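Local coordinates for protein 3-keto-5-aminohexanoate cleavage enzyme (Ralstonia eutropha, PDB 3C6C) that probably cleaves 3-keto-5-aminohexanoate as a metal-dependent TIM-barrel enzyme, with nickel bound here and zinc the likely natural cofactor, at residues E269-L274 and G283-R288; A29-A34 and P41-T46. All coordinates share one frame; numbering follows the deposited sequence.

Contact 1 (E269-L274 and G283-R288). With NI (nickel (II) ion), chain B.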
ATOM      1  N   GLU A 269      22.182  11.521  18.431  1.00 17.80           N
ATOM      2  CA  GLU A 269      22.297  10.065  18.451  1.00 16.39           C
ATOM      3  C   GLU A 269      22.143   9.508  17.034  1.00 18.75           C
ATOM      4  O   GLU A 269      22.765   8.509  16.656  1.00 17.98           O
ATOM      5  CB  GLU A 269      21.254   9.425  19.389  1.00 17.18           C
ATOM      6  CG  GLU A 269      21.208   7.916  19.288  1.00 16.93           C
ATOM      7  CD  GLU A 269      20.525   7.267  20.483  1.00 21.47           C
ATOM      8  OE1 GLU A 269      20.325   7.928  21.523  1.00 20.92           O
ATOM      9  OE2 GLU A 269      20.178   6.084  20.370  1.00 20.76           O
ATOM     10  N   ASP A 270      21.321  10.187  16.241  1.00 17.61           N
ATOM     11  CA  ASP A 270      20.856   9.683  14.939  1.00 17.46           C
ATOM     12  C   ASP A 270      21.433  10.408  13.718  1.00 16.71           C
ATOM     13  O   ASP A 270      21.427   9.874  12.623  1.00 16.90           O
ATOM     14  CB  ASP A 270      19.331   9.762  14.835  1.00 19.15           C
ATOM     15  CG  ASP A 270      18.623   8.998  15.915  1.00 17.60           C
ATOM     16  OD1 ASP A 270      19.165   7.960  16.383  1.00 19.21           O
ATOM     17  OD2 ASP A 270      17.499   9.437  16.293  1.00 19.00           O
ATOM     18  N   ASN A 271      21.905  11.624  13.942  1.00 16.00           N
ATOM     19  CA  ASN A 271      22.369  12.507  12.890  1.00 19.29           C
ATOM     20  C   ASN A 271      23.177  13.641  13.463  1.00 17.18           C
ATOM     21  O   ASN A 271      22.707  14.333  14.351  1.00 17.31           O
ATOM     22  CB  ASN A 271      21.157  13.104  12.153  1.00 16.96           C
ATOM     23  CG  ASN A 271      21.546  14.246  11.238  1.00 19.06           C
ATOM     24  OD1 ASN A 271      22.510  14.143  10.467  1.00 16.37           O
ATOM     25  ND2 ASN A 271      20.798  15.319  11.304  1.00 20.53           N
ATOM     26  N   LEU A 272      24.396  13.832  12.950  1.00 17.62           N
ATOM     27  CA  LEU A 272      25.259  14.913  13.434  1.00 16.79           C
ATOM     28  C   LEU A 272      25.092  16.273  12.740  1.00 18.90           C
ATOM     29  O   LEU A 272      25.611  17.291  13.211  1.00 17.61           O
ATOM     30  CB  LEU A 272      26.729  14.489  13.322  1.00 15.80           C
ATOM     31  CG  LEU A 272      27.171  13.254  14.119  1.00 18.32           C
ATOM     32  CD1 LEU A 272      28.706  13.126  13.991  1.00 18.62           C
ATOM     33  CD2 LEU A 272      26.769  13.305  15.580  1.00 18.38           C
ATOM     34  N   TYR A 273      24.383  16.285  11.614  1.00 18.79           N
ATOM     35  CA  TYR A 273      24.412  17.424  10.683  1.00 20.04           C
ATOM     36  C   TYR A 273      23.114  18.203  10.526  1.00 22.24           C
ATOM     37  O   TYR A 273      22.033  17.647  10.341  1.00 22.01           O
ATOM     38  CB  TYR A 273      24.870  16.956   9.293  1.00 19.20           C
ATOM     39  CG  TYR A 273      26.252  16.370   9.293  1.00 19.67           C
ATOM     40  CD1 TYR A 273      27.367  17.187   9.212  1.00 22.53           C
ATOM     41  CD2 TYR A 273      26.440  15.001   9.393  1.00 23.69           C
ATOM     42  CE1 TYR A 273      28.646  16.641   9.215  1.00 25.82           C
ATOM     43  CE2 TYR A 273      27.702  14.454   9.397  1.00 23.30           C
ATOM     44  CZ  TYR A 273      28.791  15.273   9.297  1.00 26.86           C
ATOM     45  OH  TYR A 273      30.044  14.685   9.322  1.00 34.20           O
ATOM     46  N   LEU A 274      23.275  19.524  10.555  1.00 20.73           N
ATOM     47  CA  LEU A 274      22.140  20.434  10.379  1.00 23.34           C
ATOM     48  C   LEU A 274      21.883  20.480   8.887  1.00 26.99           C
ATOM     49  O   LEU A 274      20.752  20.456   8.413  1.00 29.27           O
ATOM     50  CB  LEU A 274      22.450  21.815  10.952  1.00 22.53           C
ATOM     51  CG  LEU A 274      21.274  22.784  10.990  1.00 28.23           C
ATOM     52  CD1 LEU A 274      20.164  22.271  11.904  1.00 26.50           C
ATOM     53  CD2 LEU A 274      21.768  24.184  11.402  1.00 30.40           C
ATOM     54  N   GLY A 283      19.510  21.169  20.152  1.00 15.58           N
ATOM     55  CA  GLY A 283      18.507  22.236  20.124  1.00 16.02           C
ATOM     56  C   GLY A 283      18.101  22.645  18.735  1.00 14.95           C
ATOM     57  O   GLY A 283      16.928  22.879  18.429  1.00 16.68           O
ATOM     58  N   GLN A 284      19.085  22.711  17.859  1.00 16.36           N
ATOM     59  CA  GLN A 284      18.804  23.133  16.484  1.00 16.50           C
ATOM     60  C   GLN A 284      17.932  22.091  15.771  1.00 15.70           C
ATOM     61  O   GLN A 284      17.038  22.404  15.006  1.00 15.03           O
ATOM     62  CB  GLN A 284      20.115  23.366  15.727  1.00 17.90           C
ATOM     63  CG  GLN A 284      20.777  24.618  16.166  1.00 15.67           C
ATOM     64  CD  GLN A 284      22.216  24.738  15.721  1.00 22.07           C
ATOM     65  OE1 GLN A 284      22.806  23.805  15.195  1.00 19.30           O
ATOM     66  NE2 GLN A 284      22.798  25.908  15.974  1.00 28.11           N
ATOM     67  N   LEU A 285      18.211  20.841  16.044  1.00 14.48           N
ATOM     68  CA  LEU A 285      17.470  19.723  15.426  1.00 16.15           C
ATOM     69  C   LEU A 285      16.026  19.721  15.911  1.00 14.76           C
ATOM     70  O   LEU A 285      15.096  19.550  15.134  1.00 16.23           O
ATOM     71  CB  LEU A 285      18.152  18.378  15.686  1.00 17.30           C
ATOM     72  CG  LEU A 285      19.529  18.162  15.048  1.00 15.70           C
ATOM     73  CD1 LEU A 285      20.111  16.798  15.493  1.00 15.10           C
ATOM     74  CD2 LEU A 285      19.490  18.316  13.485  1.00 17.83           C
ATOM     75  N   VAL A 286      15.853  19.947  17.215  1.00 15.18           N
ATOM     76  CA  VAL A 286      14.527  20.050  17.813  1.00 16.41           C
ATOM     77  C   VAL A 286      13.778  21.231  17.206  1.00 15.47           C
ATOM     78  O   VAL A 286      12.601  21.147  16.878  1.00 16.21           O
ATOM     79  CB  VAL A 286      14.582  20.172  19.369  1.00 15.08           C
ATOM     80  CG1 VAL A 286      13.187  20.484  19.921  1.00 17.54           C
ATOM     81  CG2 VAL A 286      15.120  18.857  20.040  1.00 14.89           C
ATOM     82  N   GLU A 287      14.470  22.353  17.057  1.00 17.42           N
ATOM     83  CA  GLU A 287      13.837  23.580  16.546  1.00 17.92           C
ATOM     84  C   GLU A 287      13.340  23.372  15.131  1.00 17.58           C
ATOM     85  O   GLU A 287      12.219  23.753  14.762  1.00 17.08           O
ATOM     86  CB  GLU A 287      14.820  24.744  16.587  1.00 18.32           C
ATOM     87  CG  GLU A 287      14.296  26.004  15.962  1.00 26.83           C
ATOM     88  CD  GLU A 287      15.346  27.128  15.977  1.00 40.82           C
ATOM     89  OE1 GLU A 287      16.568  26.817  16.072  1.00 49.39           O
ATOM     90  OE2 GLU A 287      14.935  28.310  15.893  1.00 46.98           O
ATOM     91  N   ARG A 288      14.142  22.675  14.348  1.00 17.26           N
ATOM     92  CA  ARG A 288      13.809  22.424  12.929  0.50 17.27           C
ATOM     93  C   ARG A 288      12.566  21.549  12.816  1.00 17.38           C
ATOM     94  O   ARG A 288      11.657  21.830  12.043  1.00 17.97           O
ATOM     95  CB  ARG A 288      14.994  21.804  12.170  0.50 18.71           C
ATOM     96  CG  ARG A 288      14.672  21.289  10.757  0.50 17.39           C
ATOM     97  CD  ARG A 288      15.935  21.240   9.876  0.50 25.01           C
ATOM     98  NE  ARG A 288      16.499  22.584   9.851  0.50 28.22           N
ATOM     99  CZ  ARG A 288      17.586  22.962   9.192  0.50 23.36           C
ATOM    100  NH1 ARG A 288      18.302  22.092   8.502  0.50 26.30           N
ATOM    101  NH2 ARG A 288      17.963  24.230   9.254  0.50 27.84           N
TER
HETATM  102 NI    NI B 298      19.315   4.754  21.891  0.70 21.29          NI
HETATM  103  O   HOH W   1      20.498   3.431  20.609  1.00 33.59           O
HETATM  104  O   HOH W   2      18.672   2.957  22.769  1.00 24.14           O
HETATM  105  O   HOH W   3      17.558   4.082  20.406  1.00 24.33           O
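N271 ND2 rests against L285 CD2 at 3.9 Å, and two acceptors grip its amide. It donates to Y273 O at 2.8 Å, with an N-H...O angle of 149° and the oxygen tilted out of the amide plane, and also to Q250 OE1 on helix 250-260. The other end of the amide, N271 OD1, receives Y273 N at 3.1 Å. This bond closes an Asx turn, although the donor stands well above the carbonyl plane. With both ends used, rotation of the amide is fixed. L285, whose CG lies anti to its carbonyl carbon (chi1 -66°), directs its two methyls at the loop, and CD1 approaches N271 O at 3.8 Å. Further along, L274 of the loop sets CD1 over the centre of one guanidinium face of R288, 3.8 Å from CZ in the conformer described, one of two modelled. R288 NH1 comes close to L274 O, but the angle is too poor for a hydrogen bond. At the start of the same loop segment, E269 binds nickel through OE2 at 2.2 Å, its OE1 lying 3.4 Å from the metal; H66, H68 and three waters complete six ligands. The chemistry thus divides: polar bonds shape the loop from within, whereas toward helix 282-295 leucine branches are laid against amide, carbonyl and guanidinium groups, without a hydrogen bond between loop and helix.

Contact 2 (A29-A34 and P41-T46). With EDO (1,2-ethanediol), chain F.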
ATOM      1  N   ALA A  29      17.036  12.413  21.107  1.00 16.08           N
ATOM      2  CA  ALA A  29      18.060  11.405  21.402  1.00 16.39           C
ATOM      3  C   ALA A  29      19.392  12.126  21.366  1.00 16.11           C
ATOM      4  O   ALA A  29      19.949  12.376  20.316  1.00 16.36           O
ATOM      5  CB  ALA A  29      18.021  10.253  20.376  1.00 15.23           C
ATOM      6  N   VAL A  30      19.876  12.496  22.552  1.00 14.92           N
ATOM      7  CA  VAL A  30      20.885  13.553  22.668  1.00 15.98           C
ATOM      8  C   VAL A  30      22.336  13.150  22.342  1.00 16.22           C
ATOM      9  O   VAL A  30      23.152  14.023  22.002  1.00 17.25           O
ATOM     10  CB  VAL A  30      20.840  14.282  24.036  1.00 15.75           C
ATOM     11  CG1 VAL A  30      19.518  15.068  24.179  1.00 15.31           C
ATOM     12  CG2 VAL A  30      21.062  13.301  25.185  1.00 16.41           C
ATOM     13  N   THR A  31      22.687  11.859  22.433  1.00 17.64           N
ATOM     14  CA  THR A  31      24.103  11.504  22.171  1.00 16.13           C
ATOM     15  C   THR A  31      24.336  10.102  21.592  1.00 16.09           C
ATOM     16  O   THR A  31      25.165   9.911  20.721  1.00 17.09           O
ATOM     17  CB  THR A  31      24.992  11.757  23.444  1.00 19.65           C
ATOM     18  OG1 THR A  31      26.372  11.703  23.061  1.00 17.21           O
ATOM     19  CG2 THR A  31      24.708  10.760  24.598  1.00 17.25           C
ATOM     20  N   GLY A  32      23.643   9.118  22.143  1.00 17.27           N
ATOM     21  CA  GLY A  32      23.795   7.760  21.710  1.00 18.05           C
ATOM     22  C   GLY A  32      25.139   7.173  22.077  1.00 17.89           C
ATOM     23  O   GLY A  32      25.863   7.702  22.898  1.00 18.02           O
ATOM     24  N   ASN A  33      25.452   6.060  21.419  1.00 18.96           N
ATOM     25  CA  ASN A  33      26.721   5.355  21.680  1.00 21.82           C
ATOM     26  C   ASN A  33      27.507   5.016  20.405  1.00 23.32           C
ATOM     27  O   ASN A  33      28.506   4.321  20.457  1.00 23.89           O
ATOM     28  CB  ASN A  33      26.507   4.111  22.539  1.00 24.28           C
ATOM     29  CG  ASN A  33      26.476   4.425  24.059  1.00 30.52           C
ATOM     30  OD1 ASN A  33      25.634   3.900  24.781  1.00 37.26           O
ATOM     31  ND2 ASN A  33      27.351   5.328  24.517  1.00 29.19           N
ATOM     32  N   ALA A  34      27.066   5.527  19.260  1.00 18.85           N
ATOM     33  CA  ALA A  34      27.889   5.442  18.037  1.00 20.34           C
ATOM     34  C   ALA A  34      29.223   6.161  18.288  1.00 20.44           C
ATOM     35  O   ALA A  34      29.298   7.118  19.034  1.00 20.09           O
ATOM     36  CB  ALA A  34      27.156   6.035  16.829  1.00 21.58           C
ATOM     37  N   PRO A  41      32.200  19.725  17.389  1.00 20.95           N
ATOM     38  CA  PRO A  41      32.865  20.475  18.456  1.00 20.68           C
ATOM     39  C   PRO A  41      32.113  20.572  19.768  1.00 21.18           C
ATOM     40  O   PRO A  41      32.615  21.149  20.728  1.00 22.39           O
ATOM     41  CB  PRO A  41      33.017  21.867  17.844  1.00 22.07           C
ATOM     42  CG  PRO A  41      31.880  21.963  16.893  1.00 21.17           C
ATOM     43  CD  PRO A  41      31.686  20.610  16.326  1.00 21.25           C
ATOM     44  N   SER A  42      30.904  20.030  19.789  1.00 20.42           N
ATOM     45  CA  SER A  42      30.044  20.100  20.979  1.00 19.68           C
ATOM     46  C   SER A  42      29.325  18.795  21.263  1.00 20.01           C
ATOM     47  O   SER A  42      28.290  18.774  21.909  1.00 21.64           O
ATOM     48  CB  SER A  42      29.013  21.247  20.887  1.00 23.43           C
ATOM     49  OG  SER A  42      28.158  21.101  19.768  1.00 21.77           O
HETATM   50  N   MSE A  43      29.902  17.694  20.819  1.00 20.96           N
HETATM   51  CA  MSE A  43      29.303  16.379  21.066  1.00 19.42           C
HETATM   52  C   MSE A  43      29.147  16.165  22.586  1.00 21.98           C
HETATM   53  O   MSE A  43      30.124  16.362  23.304  1.00 20.74           O
HETATM   54  CB  MSE A  43      30.157  15.263  20.483  1.00 19.73           C
HETATM   55  CG  MSE A  43      29.423  13.965  20.377  1.00 21.10           C
HETATM   56 SE   MSE A  43      27.986  14.048  19.053  0.75 12.63          SE
HETATM   57  CE  MSE A  43      27.107  12.507  19.532  1.00 17.77           C
ATOM     58  N   PRO A  44      27.934  15.780  23.079  1.00 19.84           N
ATOM     59  CA  PRO A  44      27.808  15.544  24.538  1.00 18.23           C
ATOM     60  C   PRO A  44      28.468  14.248  24.989  1.00 17.33           C
ATOM     61  O   PRO A  44      28.042  13.143  24.606  1.00 20.57           O
ATOM     62  CB  PRO A  44      26.287  15.478  24.766  1.00 19.20           C
ATOM     63  CG  PRO A  44      25.661  16.087  23.533  1.00 18.50           C
ATOM     64  CD  PRO A  44      26.606  15.781  22.414  1.00 21.22           C
ATOM     65  N   ILE A  45      29.508  14.396  25.805  1.00 16.80           N
ATOM     66  CA  ILE A  45      30.297  13.236  26.244  1.00 17.94           C
ATOM     67  C   ILE A  45      30.171  12.942  27.735  1.00 18.32           C
ATOM     68  O   ILE A  45      29.909  11.812  28.135  1.00 18.76           O
ATOM     69  CB  ILE A  45      31.792  13.408  25.914  1.00 18.50           C
ATOM     70  CG1 ILE A  45      32.017  13.571  24.389  1.00 20.84           C
ATOM     71  CG2 ILE A  45      32.627  12.216  26.466  1.00 21.72           C
ATOM     72  CD1 ILE A  45      31.452  12.507  23.548  1.00 21.87           C
ATOM     73  N   THR A  46      30.436  13.964  28.533  1.00 17.79           N
ATOM     74  CA  THR A  46      30.353  13.848  30.022  1.00 18.99           C
ATOM     75  C   THR A  46      28.901  13.873  30.482  1.00 17.70           C
ATOM     76  O   THR A  46      28.028  14.355  29.739  1.00 17.16           O
ATOM     77  CB  THR A  46      31.075  14.998  30.738  1.00 18.21           C
ATOM     78  OG1 THR A  46      30.396  16.242  30.480  1.00 17.78           O
ATOM     79  CG2 THR A  46      32.560  15.080  30.314  1.00 21.22           C
TER
HETATM   80  C1  EDO F 302      28.350  22.706  15.855  1.00 51.79           C
HETATM   81  O1  EDO F 302      29.017  23.783  15.168  1.00 50.48           O
HETATM   82  C2  EDO F 302      27.542  23.243  17.023  1.00 47.04           C
HETATM   83  O2  EDO F 302      28.336  23.184  18.215  1.00 39.74           O
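The carbonyl group of P44 is met in its own plane by T31: OG1 donates to P44 O at 2.7 Å, with a C=O...donor angle of 150°. The pyrrolidine ring beside it, puckered and so only roughly flat, turns its CG rim to V30 O at 3.6 Å, while its CB stands 4.1 Å from T31 OG1. The T31 hydroxyl reaches the carbonyl because OG1 points opposite the backbone N (chi1 -167°). M43, a selenomethionine, comes in obliquely from the neighbouring position. A bend at chi2 (67°) brings its CE to 3.5 Å from T31 O and 3.7 Å from T31 OG1, laying a methyl beside two oxygens. The backbone oxygens of T31 and V30 also have polar partners: R70 NH2 donates to T31 O, and N282 ND2 to V30 O. Beyond the contact, S42 OG shares a hydrogen bond of 2.6 Å with O2 of an ethanediol, probably a crystallisation additive. N33 accepts from H68 ND1, and since H68 binds nickel through NE2, N33 is placed to orient a metal ligand from the second shell. Both segments lie in the connection from barrel strand 23-29 to helix 47-60, with T46 as the N-cap of that helix. I50 and A53 of the helix pack against P44, I50 also meets T31, and R70 from strand 64-70 lies against M43.

In the fold
Contact 2 is buried, whereas contact 1 is only partly so and reaches, through R288, H295 of the second subunit. Both use loops that follow neighbouring parallel barrel strands, 264-266 and 23-29, and their centres lie about 12 Å apart. They meet directly: E269 N is 3.0 Å from A29 O, a probable hydrogen bond, and L272 CD2 packs 3.8 Å from M43 SE. In contact 1 a loop lies on a helix through leucine side chains against polar and apolar groups; in contact 2 a side-chain-to-backbone hydrogen bond joins two loop segments. Each has one segment reaching the nickel site: 269-274 supplies the ligand E269, and 29-34 supplies N33, which probably helps orient H68.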